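Long-range contact in anti-H(O) lectin 1 (PDB 1FX5), which binds L-fucose-containing glycans as a calcium- and manganese-carrying legume lectin and recognises the H(O) blood-group determinant: residues S1-Q13 with E227-N239. Residues are numbered along the deposited sequence; the frame is centred on the assembly and turned at random.
Unlike the reference sequence in segment 227-239: T236 (reference Asn), F237 (reference Leu).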
# COMPACT_ATOMS: atom_id res chain seq x y z
N SER A 1 1.30 5.15 7.07
CA SER A 1 -0.08 5.27 7.60
C SER A 1 -0.02 4.76 9.02
O SER A 1 1.05 4.38 9.48
CB SER A 1 -1.05 4.43 6.78
OG SER A 1 -0.71 3.05 6.82
N ASP A 2 -1.15 4.81 9.72
CA ASP A 2 -1.24 4.33 11.10
C ASP A 2 -1.83 2.92 11.06
O ASP A 2 -1.51 2.10 11.92
CB ASP A 2 -2.14 5.23 11.95
CG ASP A 2 -1.55 6.62 12.16
OD1 ASP A 2 -0.74 6.80 13.09
OD2 ASP A 2 -1.88 7.54 11.39
N ASP A 3 -2.73 2.69 10.11
CA ASP A 3 -3.39 1.40 9.93
C ASP A 3 -3.24 1.01 8.48
O ASP A 3 -3.32 1.87 7.57
CB ASP A 3 -4.89 1.47 10.21
CG ASP A 3 -5.22 1.59 11.68
OD1 ASP A 3 -6.36 2.00 11.99
OD2 ASP A 3 -4.38 1.26 12.54
N LEU A 4 -3.02 -0.28 8.26
CA LEU A 4 -2.87 -0.84 6.92
C LEU A 4 -3.35 -2.28 6.96
O LEU A 4 -3.04 -3.04 7.89
CB LEU A 4 -1.42 -0.77 6.41
CG LEU A 4 -1.27 -1.36 5.00
CD1 LEU A 4 -1.94 -0.42 4.02
CD2 LEU A 4 0.18 -1.52 4.61
N SER A 5 -4.06 -2.67 5.91
CA SER A 5 -4.59 -4.00 5.81
C SER A 5 -4.86 -4.31 4.33
O SER A 5 -5.35 -3.45 3.58
CB SER A 5 -5.87 -4.03 6.62
OG SER A 5 -6.44 -5.31 6.70
N PHE A 6 -4.48 -5.51 3.90
CA PHE A 6 -4.70 -5.92 2.52
C PHE A 6 -4.91 -7.42 2.50
O PHE A 6 -4.52 -8.12 3.46
CB PHE A 6 -3.54 -5.51 1.58
CG PHE A 6 -2.18 -6.02 1.99
CD1 PHE A 6 -1.82 -7.36 1.76
CD2 PHE A 6 -1.23 -5.15 2.50
CE1 PHE A 6 -0.52 -7.81 2.03
CE2 PHE A 6 0.05 -5.60 2.76
CZ PHE A 6 0.41 -6.93 2.52
N LYS A 7 -5.56 -7.91 1.45
CA LYS A 7 -5.82 -9.34 1.31
C LYS A 7 -5.75 -9.75 -0.14
O LYS A 7 -6.34 -9.09 -1.02
CB LYS A 7 -7.21 -9.73 1.85
CG LYS A 7 -7.44 -11.24 1.85
CD LYS A 7 -8.91 -11.62 1.96
CE LYS A 7 -9.49 -11.36 3.33
NZ LYS A 7 -10.91 -11.85 3.42
N PHE A 8 -4.97 -10.79 -0.41
CA PHE A 8 -4.80 -11.31 -1.75
C PHE A 8 -5.44 -12.70 -1.68
O PHE A 8 -4.95 -13.57 -0.93
CB PHE A 8 -3.32 -11.52 -2.10
CG PHE A 8 -2.53 -10.27 -2.38
CD1 PHE A 8 -2.40 -9.79 -3.69
CD2 PHE A 8 -1.85 -9.61 -1.36
CE1 PHE A 8 -1.59 -8.69 -3.97
CE2 PHE A 8 -1.04 -8.51 -1.64
CZ PHE A 8 -0.91 -8.05 -2.95
N LYS A 9 -6.54 -12.91 -2.39
CA LYS A 9 -7.22 -14.21 -2.39
C LYS A 9 -6.44 -15.18 -3.29
O LYS A 9 -6.54 -16.39 -3.16
CB LYS A 9 -8.65 -14.06 -2.84
CG LYS A 9 -9.46 -13.33 -1.82
CD LYS A 9 -10.86 -13.08 -2.28
CE LYS A 9 -11.65 -12.45 -1.16
NZ LYS A 9 -12.75 -11.64 -1.73
N ASN A 10 -5.69 -14.58 -4.21
CA ASN A 10 -4.82 -15.25 -5.19
C ASN A 10 -4.02 -14.12 -5.82
O ASN A 10 -4.26 -12.96 -5.47
CB ASN A 10 -5.58 -16.09 -6.22
CG ASN A 10 -6.58 -15.30 -7.03
OD1 ASN A 10 -6.55 -14.07 -7.07
ND2 ASN A 10 -7.48 -16.01 -7.69
N PHE A 11 -3.10 -14.41 -6.72
CA PHE A 11 -2.29 -13.37 -7.35
C PHE A 11 -2.45 -13.27 -8.87
O PHE A 11 -2.61 -14.29 -9.54
CB PHE A 11 -0.81 -13.60 -7.00
CG PHE A 11 -0.53 -13.70 -5.51
CD1 PHE A 11 -0.67 -14.91 -4.84
CD2 PHE A 11 -0.14 -12.58 -4.79
CE1 PHE A 11 -0.42 -15.01 -3.47
CE2 PHE A 11 0.12 -12.67 -3.42
CZ PHE A 11 -0.03 -13.89 -2.77
N SER A 12 -2.40 -12.06 -9.43
CA SER A 12 -2.54 -11.89 -10.89
C SER A 12 -1.21 -11.60 -11.57
O SER A 12 -0.37 -10.88 -11.02
CB SER A 12 -3.58 -10.81 -11.24
OG SER A 12 -3.46 -9.65 -10.43
N GLN A 13 -1.03 -12.12 -12.78
CA GLN A 13 0.21 -11.92 -13.51
C GLN A 13 0.58 -10.48 -13.88
O GLN A 13 1.76 -10.16 -14.00
CB GLN A 13 0.25 -12.78 -14.77
CG GLN A 13 0.47 -14.24 -14.50
CD GLN A 13 0.50 -15.04 -15.78
OE1 GLN A 13 1.56 -15.34 -16.33
NE2 GLN A 13 -0.69 -15.41 -16.27
N GLU A 227 5.97 -22.18 -3.01
CA GLU A 227 4.84 -21.37 -3.46
C GLU A 227 3.78 -20.91 -2.46
O GLU A 227 3.32 -21.68 -1.62
CB GLU A 227 4.18 -22.16 -4.60
CG GLU A 227 5.17 -22.34 -5.73
CD GLU A 227 4.85 -23.49 -6.64
OE1 GLU A 227 4.66 -23.25 -7.84
OE2 GLU A 227 4.82 -24.65 -6.19
N VAL A 228 3.37 -19.65 -2.59
CA VAL A 228 2.37 -19.06 -1.71
C VAL A 228 1.06 -18.94 -2.46
O VAL A 228 1.03 -18.44 -3.60
CB VAL A 228 2.83 -17.66 -1.20
CG1 VAL A 228 1.76 -17.03 -0.32
CG2 VAL A 228 4.15 -17.79 -0.41
N LEU A 229 -0.02 -19.37 -1.81
CA LEU A 229 -1.36 -19.33 -2.39
C LEU A 229 -2.21 -18.07 -2.15
O LEU A 229 -3.04 -17.70 -2.98
CB LEU A 229 -2.15 -20.56 -1.92
CG LEU A 229 -1.66 -21.93 -2.38
CD1 LEU A 229 -2.25 -22.98 -1.48
CD2 LEU A 229 -2.03 -22.19 -3.83
N ASN A 230 -2.08 -17.50 -0.96
CA ASN A 230 -2.83 -16.30 -0.61
C ASN A 230 -2.07 -15.60 0.49
O ASN A 230 -1.12 -16.16 1.05
CB ASN A 230 -4.25 -16.64 -0.13
CG ASN A 230 -4.27 -17.79 0.84
OD1 ASN A 230 -3.60 -17.78 1.87
ND2 ASN A 230 -5.03 -18.82 0.50
N TRP A 231 -2.55 -14.42 0.87
CA TRP A 231 -1.87 -13.66 1.90
C TRP A 231 -2.76 -12.58 2.46
O TRP A 231 -3.38 -11.82 1.71
CB TRP A 231 -0.64 -13.01 1.25
CG TRP A 231 0.29 -12.25 2.14
CD1 TRP A 231 0.45 -12.40 3.50
CD2 TRP A 231 1.25 -11.28 1.72
NE1 TRP A 231 1.47 -11.58 3.94
CE2 TRP A 231 1.98 -10.88 2.87
CE3 TRP A 231 1.58 -10.71 0.48
CZ2 TRP A 231 3.02 -9.95 2.81
CZ3 TRP A 231 2.61 -9.78 0.42
CH2 TRP A 231 3.32 -9.41 1.58
N TYR A 232 -2.80 -12.49 3.79
CA TYR A 232 -3.58 -11.49 4.49
C TYR A 232 -2.62 -10.82 5.48
O TYR A 232 -1.84 -11.53 6.14
CB TYR A 232 -4.74 -12.16 5.23
CG TYR A 232 -5.37 -11.27 6.28
CD1 TYR A 232 -6.31 -10.31 5.93
CD2 TYR A 232 -5.00 -11.38 7.62
CE1 TYR A 232 -6.89 -9.49 6.90
CE2 TYR A 232 -5.56 -10.56 8.60
CZ TYR A 232 -6.50 -9.62 8.23
OH TYR A 232 -7.08 -8.81 9.20
N PHE A 233 -2.70 -9.49 5.60
CA PHE A 233 -1.84 -8.74 6.51
C PHE A 233 -2.52 -7.51 7.08
O PHE A 233 -3.17 -6.77 6.34
CB PHE A 233 -0.58 -8.26 5.76
CG PHE A 233 0.36 -7.43 6.60
CD1 PHE A 233 1.39 -8.03 7.30
CD2 PHE A 233 0.20 -6.04 6.69
CE1 PHE A 233 2.27 -7.26 8.10
CE2 PHE A 233 1.07 -5.27 7.47
CZ PHE A 233 2.10 -5.88 8.18
N THR A 234 -2.30 -7.25 8.36
CA THR A 234 -2.89 -6.10 9.01
C THR A 234 -2.02 -5.60 10.17
O THR A 234 -1.50 -6.41 10.97
CB THR A 234 -4.34 -6.39 9.48
OG1 THR A 234 -4.82 -5.31 10.28
CG2 THR A 234 -4.39 -7.60 10.33
N SER A 235 -1.76 -4.29 10.20
CA SER A 235 -0.95 -3.68 11.26
C SER A 235 -1.71 -2.48 11.77
O SER A 235 -2.44 -1.80 11.01
CB SER A 235 0.44 -3.26 10.80
OG SER A 235 0.36 -2.29 9.77
N THR A 236 -1.50 -2.19 13.05
CA THR A 236 -2.15 -1.07 13.70
C THR A 236 -1.38 -0.66 14.96
O THR A 236 -0.64 -1.47 15.55
CB THR A 236 -3.60 -1.47 14.10
OG1 THR A 236 -4.27 -0.35 14.67
CG2 THR A 236 -3.57 -2.56 15.15
N PHE A 237 -1.51 0.62 15.32
CA PHE A 237 -0.86 1.17 16.52
C PHE A 237 -1.94 1.19 17.62
O PHE A 237 -1.65 1.22 18.82
CB PHE A 237 -0.40 2.60 16.28
CG PHE A 237 0.90 2.71 15.58
CD1 PHE A 237 2.09 2.69 16.29
CD2 PHE A 237 0.95 2.89 14.22
CE1 PHE A 237 3.30 2.87 15.65
CE2 PHE A 237 2.15 3.07 13.58
CZ PHE A 237 3.33 3.06 14.29
N ILE A 238 -3.19 1.17 17.19
CA ILE A 238 -4.30 1.20 18.10
C ILE A 238 -4.86 -0.22 18.35
O ILE A 238 -5.97 -0.57 17.93
CB ILE A 238 -5.32 2.33 17.61
CG1 ILE A 238 -5.66 3.27 18.77
CG2 ILE A 238 -6.55 1.77 16.91
CD1 ILE A 238 -4.45 3.86 19.48
N ASN A 239 -4.05 -1.05 19.00
CA ASN A 239 -4.49 -2.43 19.28
C ASN A 239 -5.55 -2.49 20.41
O ASN A 239 -5.44 -1.77 21.42
CB ASN A 239 -3.28 -3.30 19.63
O HOH W 1 0.94 0.40 10.95
O HOH W 2 -3.30 3.00 14.39
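The F6 ring meets W231 edge-to-face: its CE1 stands over the centre of the indole's six-membered ring, the planes at 81° and the centroids 5.0 Å apart. One face of F6 is covered by F233, whose CB lies 3.6 Å from F6 CZ and makes a CH-pi contact, while the F233 ring is slid aside and barely overlaps. F6 can reach between these two because its CG sits between the backbone N and the carbonyl carbon (chi1 57°), turning the ring toward the partner strand. F8 lies alongside W231, with F8 CE2 4.0 Å from W231 CE3, and takes F11 CE2 on one face.

Strands 3-8 and 227-236 run antiparallel, and L4–S235, F6–F233 and F8–W231 are hydrogen-bonded pairs. Of their six bonds the shortest joins F8 N to W231 O at 2.8 Å. The longest joins L4 N to S235 O at 3.2 Å. S5 and T234 form a non-hydrogen-bonded pair, as do K7 and Y232; these four side chains occupy the face opposite the aromatic cluster.

Where the ladder ends, T236 OG1 donates to D3 OD2 at 2.7 Å, on the syn side but 32° out of the carboxylate plane. The same hydroxyl accepts from I238 N in an ST turn, and a water bridges D3 OD2 to F237 N.

This ladder belongs to the legume-lectin beta sandwich, away from the metal and glycan sites. On the cluster's face Y51 of strand 44-59 stacks on F6, and W231 NE1 donates its N-H to T70 OG1 of strand 64-78. Beyond its other edge, strand 3-8 pairs antiparallel with a strand of the second subunit, continuing the sheet across the dimer.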